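PDB 2H01: 2-CYS peroxiredoxin, which probably reduces hydrogen peroxide and organic hydroperoxides to water and alcohols as a thiol-specific peroxidase of the peroxiredoxin family. Local coordinates for residues 109-114 with 125-130; 135-140 with 151-156. All blocks are in the same frame, centred on the assembly; numbering follows the deposited sequence.

Contact 1: 109-114 with 125-130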
ATOM      1  N   ARG A 109      -7.539   1.143  11.586  1.00 29.74           N
ATOM      2  CA  ARG A 109      -7.325   1.376  13.008  1.00 30.43           C
ATOM      3  C   ARG A 109      -5.998   0.771  13.474  1.00 29.21           C
ATOM      4  O   ARG A 109      -5.215   1.436  14.153  1.00 28.19           O
ATOM      5  CB  ARG A 109      -8.484   0.772  13.820  1.00 30.59           C
ATOM      6  CG  ARG A 109      -8.615   1.333  15.238  1.00 30.86           C
ATOM      7  CD  ARG A 109      -9.618   0.527  16.071  1.00 31.02           C
ATOM      8  NE  ARG A 109     -10.901   0.377  15.389  1.00 29.92           N
ATOM      9  CZ  ARG A 109     -11.784   1.354  15.233  1.00 29.12           C
ATOM     10  NH1 ARG A 109     -11.528   2.560  15.720  1.00 30.08           N
ATOM     11  NH2 ARG A 109     -12.919   1.132  14.582  1.00 29.94           N
ATOM     12  N   SER A 110      -5.752  -0.485  13.099  1.00 28.19           N
ATOM     13  CA  SER A 110      -4.524  -1.180  13.493  1.00 27.22           C
ATOM     14  C   SER A 110      -3.261  -0.461  13.033  1.00 26.71           C
ATOM     15  O   SER A 110      -2.213  -0.562  13.670  1.00 27.03           O
ATOM     16  CB  SER A 110      -4.526  -2.614  12.954  1.00 25.65           C
ATOM     17  OG  SER A 110      -4.491  -2.633  11.539  1.00 24.29           O
ATOM     18  N   TYR A 111      -3.370   0.281  11.937  1.00 26.91           N
ATOM     19  CA  TYR A 111      -2.242   1.022  11.390  1.00 27.13           C
ATOM     20  C   TYR A 111      -2.257   2.479  11.833  1.00 28.21           C
ATOM     21  O   TYR A 111      -1.431   3.282  11.398  1.00 27.74           O
ATOM     22  CB  TYR A 111      -2.247   0.898   9.861  1.00 26.24           C
ATOM     23  CG  TYR A 111      -1.746  -0.462   9.382  1.00 25.23           C
ATOM     24  CD1 TYR A 111      -0.390  -0.679   9.130  1.00 23.15           C
ATOM     25  CD2 TYR A 111      -2.608  -1.550   9.270  1.00 22.76           C
ATOM     26  CE1 TYR A 111       0.095  -1.944   8.786  1.00 22.46           C
ATOM     27  CE2 TYR A 111      -2.134  -2.826   8.923  1.00 22.40           C
ATOM     28  CZ  TYR A 111      -0.779  -3.015   8.683  1.00 22.39           C
ATOM     29  OH  TYR A 111      -0.297  -4.259   8.326  1.00 22.00           O
ATOM     30  N   ASP A 112      -3.191   2.807  12.725  1.00 31.46           N
ATOM     31  CA  ASP A 112      -3.334   4.165  13.258  1.00 34.35           C
ATOM     32  C   ASP A 112      -3.501   5.247  12.212  1.00 33.93           C
ATOM     33  O   ASP A 112      -2.851   6.291  12.283  1.00 33.54           O
ATOM     34  CB  ASP A 112      -2.143   4.535  14.136  1.00 37.98           C
ATOM     35  CG  ASP A 112      -2.209   3.902  15.510  1.00 41.19           C
ATOM     36  OD1 ASP A 112      -3.327   3.825  16.075  1.00 42.84           O
ATOM     37  OD2 ASP A 112      -1.141   3.504  16.025  1.00 42.24           O
ATOM     38  N   VAL A 113      -4.377   5.000  11.244  1.00 33.97           N
ATOM     39  CA  VAL A 113      -4.629   5.971  10.193  1.00 32.92           C
ATOM     40  C   VAL A 113      -6.120   6.149   9.996  1.00 33.18           C
ATOM     41  O   VAL A 113      -6.578   6.512   8.913  1.00 34.28           O
ATOM     42  CB  VAL A 113      -3.987   5.547   8.859  1.00 32.21           C
ATOM     43  CG1 VAL A 113      -2.479   5.518   9.009  1.00 29.18           C
ATOM     44  CG2 VAL A 113      -4.510   4.180   8.436  1.00 32.81           C
ATOM     45  N   LEU A 114      -6.885   5.870  11.041  1.00 33.21           N
ATOM     46  CA  LEU A 114      -8.325   6.048  10.958  1.00 33.58           C
ATOM     47  C   LEU A 114      -8.633   7.461  11.443  1.00 34.54           C
ATOM     48  O   LEU A 114      -8.290   7.822  12.569  1.00 34.08           O
ATOM     49  CB  LEU A 114      -9.051   5.025  11.831  1.00 32.62           C
ATOM     50  CG  LEU A 114     -10.580   5.113  11.789  1.00 31.64           C
ATOM     51  CD1 LEU A 114     -11.078   4.974  10.351  1.00 31.06           C
ATOM     52  CD2 LEU A 114     -11.170   4.017  12.661  1.00 30.09           C
ATOM     53  N   VAL A 125       2.683   2.341   3.344  1.00 19.95           N
ATOM     54  CA  VAL A 125       3.339   1.451   4.293  1.00 19.11           C
ATOM     55  C   VAL A 125       4.058   0.326   3.564  1.00 19.48           C
ATOM     56  O   VAL A 125       3.432  -0.500   2.899  1.00 19.42           O
ATOM     57  CB  VAL A 125       2.310   0.844   5.260  1.00 19.83           C
ATOM     58  CG1 VAL A 125       3.018   0.062   6.367  1.00 19.78           C
ATOM     59  CG2 VAL A 125       1.451   1.960   5.852  1.00 19.25           C
ATOM     60  N   LEU A 126       5.379   0.298   3.687  1.00 19.38           N
ATOM     61  CA  LEU A 126       6.171  -0.727   3.020  1.00 18.54           C
ATOM     62  C   LEU A 126       6.506  -1.838   4.009  1.00 17.35           C
ATOM     63  O   LEU A 126       7.037  -1.581   5.090  1.00 17.03           O
ATOM     64  CB  LEU A 126       7.449  -0.107   2.436  1.00 17.96           C
ATOM     65  CG  LEU A 126       8.521  -1.053   1.890  1.00 18.61           C
ATOM     66  CD1 LEU A 126       7.962  -1.903   0.754  1.00 17.21           C
ATOM     67  CD2 LEU A 126       9.722  -0.238   1.436  1.00 17.92           C
ATOM     68  N   ILE A 127       6.247  -2.980   3.678  1.00 20.00           N
ATOM     69  CA  ILE A 127       6.401  -4.190   4.476  1.00 20.00           C
ATOM     70  C   ILE A 127       7.314  -5.196   3.782  1.00 20.00           C
ATOM     71  O   ILE A 127       7.178  -5.415   2.558  1.00 18.20           O
ATOM     72  CB  ILE A 127       5.028  -4.828   4.758  1.00 20.00           C
ATOM     73  CG1 ILE A 127       4.040  -3.771   5.256  1.00 20.00           C
ATOM     74  CG2 ILE A 127       5.163  -5.956   5.769  1.00 20.00           C
ATOM     75  CD1 ILE A 127       2.602  -4.238   5.271  1.00 20.00           C
ATOM     76  N   ASP A 128       8.332  -5.797   4.413  1.00 18.16           N
ATOM     77  CA  ASP A 128       9.218  -6.762   3.746  1.00 20.19           C
ATOM     78  C   ASP A 128       8.586  -8.148   3.639  1.00 22.17           C
ATOM     79  O   ASP A 128       7.451  -8.349   4.067  1.00 21.90           O
ATOM     80  CB  ASP A 128      10.589  -6.858   4.439  1.00 21.59           C
ATOM     81  CG  ASP A 128      10.503  -7.383   5.862  1.00 23.92           C
ATOM     82  OD1 ASP A 128       9.558  -8.133   6.196  1.00 25.11           O
ATOM     83  OD2 ASP A 128      11.409  -7.051   6.652  1.00 24.85           O
ATOM     84  N   LYS A 129       9.359  -9.107   3.158  1.00 23.18           N
ATOM     85  CA  LYS A 129       8.873 -10.443   2.885  1.00 23.34           C
ATOM     86  C   LYS A 129       8.683 -11.273   4.156  1.00 24.29           C
ATOM     87  O   LYS A 129       8.150 -12.370   4.129  1.00 24.72           O
ATOM     88  CB  LYS A 129       9.815 -11.134   1.921  1.00 23.64           C
ATOM     89  CG  LYS A 129      10.196 -10.280   0.755  1.00 23.51           C
ATOM     90  CD  LYS A 129      10.425 -11.120  -0.480  1.00 24.11           C
ATOM     91  CE  LYS A 129      11.698 -11.933  -0.384  1.00 23.83           C
ATOM     92  NZ  LYS A 129      12.882 -11.083  -0.209  1.00 25.53           N
ATOM     93  N   GLN A 130       9.102 -10.703   5.274  1.00 24.70           N
ATOM     94  CA  GLN A 130       8.970 -11.337   6.580  1.00 24.84           C
ATOM     95  C   GLN A 130       7.847 -10.585   7.323  1.00 23.60           C
ATOM     96  O   GLN A 130       7.656 -10.772   8.522  1.00 23.34           O
ATOM     97  CB  GLN A 130      10.278 -11.228   7.383  1.00 26.39           C
ATOM     98  CG  GLN A 130      11.356 -12.267   7.040  1.00 31.81           C
ATOM     99  CD  GLN A 130      11.887 -12.162   5.613  1.00 35.59           C
ATOM    100  OE1 GLN A 130      12.418 -11.123   5.211  1.00 37.52           O
ATOM    101  NE2 GLN A 130      11.750 -13.244   4.843  1.00 36.05           N
TER
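One residue beyond I127, which meets the hydroxyl end of Y111 across this contact, D128 OD1 is gripped by two backbone N-H groups, those of Q130 and V132. The bond from Q130 N to D128 OD1 is 2.8 Å long and makes an Asx turn. It is clearly bent, with an N-H...O angle of 139°, and the donor sits above the carboxylate plane. The two bonds tie the carboxylate to the turn that carries the chain from strand 119-127 into strand 133-138.

No hydrogen bond crosses the contact, which depends on van der Waals touches of one tyrosine. Y111 turns its side chain toward the strand and presents two points of its outer part: CE1 lies 4.3 Å from V125 CG1, which comes to the ring obliquely, and OH lies 4.2 Å from I127 CD1. V125 offers this methyl because CG1 stands opposite the backbone N about the CA-CB bond (chi1 -172°). I127 brings its far methyl to the phenol end, so the tyrosine spans two alternate residues of one strand face. Its hydroxyl also makes a weak hydrogen bond to P7 O.

Y111 is placed there by the way its helix stops. It is the first residue to leave helical geometry, and D112, with positive phi of 55°, is the C-prime residue of a Schellman motif in which V113 N bonds to A108 O and D112 N to R109 O, the latter at 2.8 Å.

The contact thus brings the C-terminal end of helix 106-110 onto the central sheet of the thioredoxin-like fold. Y111 also touches L36 of the neighbouring strand 33-38, while L126 points to the other side of the sheet, against helix 147-163.

Contact 2: 135-140 with 151-156; sequences HLLVNN and LRLIDA
The imidazole of H135 is approached obliquely by a methyl of L153. This is the join between the last hairpin strand and the closing helix of a thioredoxin-like beta-beta-alpha unit: strand 133-138 leads through a loop into helix 147-163, which packs back against the sheet. L153 CD1 comes to 3.6 Å from H135 CD2 and 3.9 Å from H135 NE2, so the leucine meets the CD2-NE2 side of the ring. The leucine stem follows, with L153 CB 4.1 Å from the same H135 CD2. L153 reaches this far because its chain runs extended from CA out to CD1 (chi2 175°).

No hydrogen bond joins the two segments, and the contact is a small one near the surface. Deeper in the same interface, I154 lies on L126 of strand 119-127 and on F61 of helix 58-63, while D155 OD2 forms a salt bridge with R64 on another side of the helix. Two residues along the strand from H135, L137 meets L153 tip to tip, its CD2 4.2 Å from L153 CD1, so that one leucine methyl serves both strand side chains.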
ATOM      1  N   HIS A 135       8.782   1.293   6.475  1.00 22.08           N
ATOM      2  CA  HIS A 135       8.537   2.725   6.512  1.00 23.09           C
ATOM      3  C   HIS A 135       7.052   3.029   6.538  1.00 24.18           C
ATOM      4  O   HIS A 135       6.218   2.190   6.199  1.00 24.49           O
ATOM      5  CB  HIS A 135       9.196   3.462   5.335  1.00 24.44           C
ATOM      6  CG  HIS A 135       8.435   3.370   4.045  1.00 25.69           C
ATOM      7  ND1 HIS A 135       7.121   3.769   3.920  1.00 25.42           N
ATOM      8  CD2 HIS A 135       8.813   2.932   2.818  1.00 26.92           C
ATOM      9  CE1 HIS A 135       6.720   3.578   2.677  1.00 24.22           C
ATOM     10  NE2 HIS A 135       7.728   3.072   1.987  1.00 27.05           N
ATOM     11  N   LEU A 136       6.749   4.201   7.056  1.00 23.83           N
ATOM     12  CA  LEU A 136       5.440   4.788   6.998  1.00 23.39           C
ATOM     13  C   LEU A 136       5.574   6.181   6.417  1.00 23.09           C
ATOM     14  O   LEU A 136       6.305   7.013   6.918  1.00 23.63           O
ATOM     15  CB  LEU A 136       4.848   4.834   8.407  1.00 24.79           C
ATOM     16  CG  LEU A 136       3.434   5.312   8.644  1.00 26.62           C
ATOM     17  CD1 LEU A 136       2.765   4.347   9.550  1.00 27.82           C
ATOM     18  CD2 LEU A 136       3.490   6.657   9.288  1.00 27.92           C
ATOM     19  N   LEU A 137       4.855   6.424   5.344  1.00 21.58           N
ATOM     20  CA  LEU A 137       4.878   7.751   4.739  1.00 21.30           C
ATOM     21  C   LEU A 137       3.489   8.381   4.870  1.00 22.02           C
ATOM     22  O   LEU A 137       2.494   7.778   4.496  1.00 23.33           O
ATOM     23  CB  LEU A 137       5.280   7.647   3.264  1.00 18.47           C
ATOM     24  CG  LEU A 137       6.712   8.026   2.869  1.00 18.97           C
ATOM     25  CD1 LEU A 137       7.731   7.409   3.787  1.00 16.15           C
ATOM     26  CD2 LEU A 137       6.953   7.571   1.428  1.00 18.72           C
ATOM     27  N   VAL A 138       3.434   9.595   5.403  1.00 22.22           N
ATOM     28  CA  VAL A 138       2.166  10.281   5.593  1.00 22.68           C
ATOM     29  C   VAL A 138       2.180  11.741   5.175  1.00 22.89           C
ATOM     30  O   VAL A 138       3.207  12.280   4.756  1.00 23.50           O
ATOM     31  CB  VAL A 138       1.743  10.252   7.070  1.00 23.93           C
ATOM     32  CG1 VAL A 138       1.189   8.878   7.435  1.00 23.36           C
ATOM     33  CG2 VAL A 138       2.941  10.614   7.939  1.00 22.83           C
ATOM     34  N   ASN A 139       1.014  12.368   5.308  1.00 21.81           N
ATOM     35  CA  ASN A 139       0.832  13.777   4.982  1.00 22.50           C
ATOM     36  C   ASN A 139       1.439  14.214   3.649  1.00 21.53           C
ATOM     37  O   ASN A 139       1.155  13.611   2.611  1.00 21.86           O
ATOM     38  CB  ASN A 139       1.351  14.627   6.143  1.00 23.08           C
ATOM     39  CG  ASN A 139       0.501  14.455   7.388  1.00 26.31           C
ATOM     40  OD1 ASN A 139      -0.710  14.691   7.353  1.00 28.16           O
ATOM     41  ND2 ASN A 139       1.118  14.021   8.486  1.00 26.58           N
ATOM     42  N   ASN A 140       2.279  15.237   3.662  1.00 19.38           N
ATOM     43  CA  ASN A 140       2.835  15.713   2.410  1.00 19.56           C
ATOM     44  C   ASN A 140       3.803  14.784   1.695  1.00 19.97           C
ATOM     45  O   ASN A 140       4.276  15.099   0.608  1.00 20.09           O
ATOM     46  CB  ASN A 140       3.417  17.114   2.602  1.00 19.33           C
ATOM     47  CG  ASN A 140       2.326  18.190   2.587  1.00 20.18           C
ATOM     48  OD1 ASN A 140       2.452  19.246   3.213  1.00 22.00           O
ATOM     49  ND2 ASN A 140       1.242  17.910   1.860  1.00 18.40           N
ATOM     50  N   LEU A 151       9.667   3.876  -4.752  1.00 22.14           N
ATOM     51  CA  LEU A 151      10.505   2.933  -5.492  1.00 20.98           C
ATOM     52  C   LEU A 151      11.971   3.024  -5.095  1.00 21.53           C
ATOM     53  O   LEU A 151      12.701   2.038  -5.138  1.00 22.14           O
ATOM     54  CB  LEU A 151      10.357   3.184  -6.985  1.00 17.74           C
ATOM     55  CG  LEU A 151       8.959   2.855  -7.478  1.00 15.88           C
ATOM     56  CD1 LEU A 151       8.699   3.492  -8.848  1.00 16.01           C
ATOM     57  CD2 LEU A 151       8.830   1.331  -7.518  1.00 14.29           C
ATOM     58  N   ARG A 152      12.374   4.222  -4.703  1.00 21.92           N
ATOM     59  CA  ARG A 152      13.722   4.536  -4.257  1.00 23.03           C
ATOM     60  C   ARG A 152      13.988   3.906  -2.883  1.00 22.28           C
ATOM     61  O   ARG A 152      15.093   3.435  -2.615  1.00 22.68           O
ATOM     62  CB  ARG A 152      13.840   6.053  -4.159  1.00 25.40           C
ATOM     63  CG  ARG A 152      15.225   6.629  -4.187  1.00 27.47           C
ATOM     64  CD  ARG A 152      15.120   7.919  -4.985  1.00 33.19           C
ATOM     65  NE  ARG A 152      14.570   7.602  -6.301  1.00 39.17           N
ATOM     66  CZ  ARG A 152      13.741   8.379  -6.994  1.00 42.33           C
ATOM     67  NH1 ARG A 152      13.350   9.558  -6.509  1.00 40.32           N
ATOM     68  NH2 ARG A 152      13.268   7.952  -8.165  1.00 42.99           N
ATOM     69  N   LEU A 153      12.984   3.929  -2.009  1.00 21.22           N
ATOM     70  CA  LEU A 153      13.114   3.353  -0.666  1.00 21.78           C
ATOM     71  C   LEU A 153      13.184   1.836  -0.801  1.00 22.43           C
ATOM     72  O   LEU A 153      13.970   1.171  -0.125  1.00 21.14           O
ATOM     73  CB  LEU A 153      11.920   3.749   0.216  1.00 19.74           C
ATOM     74  CG  LEU A 153      11.909   5.241   0.563  1.00 19.04           C
ATOM     75  CD1 LEU A 153      10.643   5.603   1.329  1.00 18.70           C
ATOM     76  CD2 LEU A 153      13.174   5.576   1.376  1.00 18.48           C
ATOM     77  N   ILE A 154      12.273   1.246  -1.554  1.00 20.00           N
ATOM     78  CA  ILE A 154      12.436  -0.122  -2.031  1.00 20.00           C
ATOM     79  C   ILE A 154      13.794  -0.316  -2.698  1.00 20.00           C
ATOM     80  O   ILE A 154      14.528  -1.242  -2.407  1.00 24.41           O
ATOM     81  CB  ILE A 154      11.308  -0.489  -3.014  1.00 20.00           C
ATOM     82  CG1 ILE A 154       9.947  -0.097  -2.434  1.00 20.00           C
ATOM     83  CG2 ILE A 154      11.347  -1.974  -3.338  1.00 20.00           C
ATOM     84  CD1 ILE A 154       8.819  -0.141  -3.440  1.00 20.00           C
ATOM     85  N   ASP A 155      14.325   0.214  -3.330  1.00 21.66           N
ATOM     86  CA  ASP A 155      15.663  -0.136  -3.809  1.00 20.35           C
ATOM     87  C   ASP A 155      16.654  -0.088  -2.659  1.00 20.50           C
ATOM     88  O   ASP A 155      17.504  -0.965  -2.522  1.00 20.00           O
ATOM     89  CB  ASP A 155      16.130   0.813  -4.925  1.00 18.79           C
ATOM     90  CG  ASP A 155      15.435   0.552  -6.245  1.00 21.53           C
ATOM     91  OD1 ASP A 155      15.462   1.438  -7.123  1.00 25.54           O
ATOM     92  OD2 ASP A 155      14.862  -0.545  -6.417  1.00 21.86           O
ATOM     93  N   ALA A 156      16.548   0.943  -1.829  1.00 20.08           N
ATOM     94  CA  ALA A 156      17.445   1.066  -0.689  1.00 20.74           C
ATOM     95  C   ALA A 156      17.197  -0.107   0.274  1.00 21.67           C
ATOM     96  O   ALA A 156      18.145  -0.726   0.779  1.00 21.56           O
ATOM     97  CB  ALA A 156      17.216   2.406   0.025  1.00 19.00           C
TER

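Overall arrangement
Contacts 1 and 2 follow one another along the chain, the first closing before the second opens, and their centres lie about 13 Å apart. They share one sheet, in which strands 119-127 and 133-138 are antiparallel neighbours, joined directly by a probable hydrogen bond from L126 N to H135 O (3.3 Å). Contact 1 sets the residue that follows helix 106-110 against one face of strand 119-127; contact 2 brings helix 147-163 to the other, where L126 CD2 also packs on I154 CG1 at 3.9 Å. Together they illustrate how the two faces of the sheet in a thioredoxin-like fold each receive a separate packing element, both away from the predicted peroxidatic cysteine, C47.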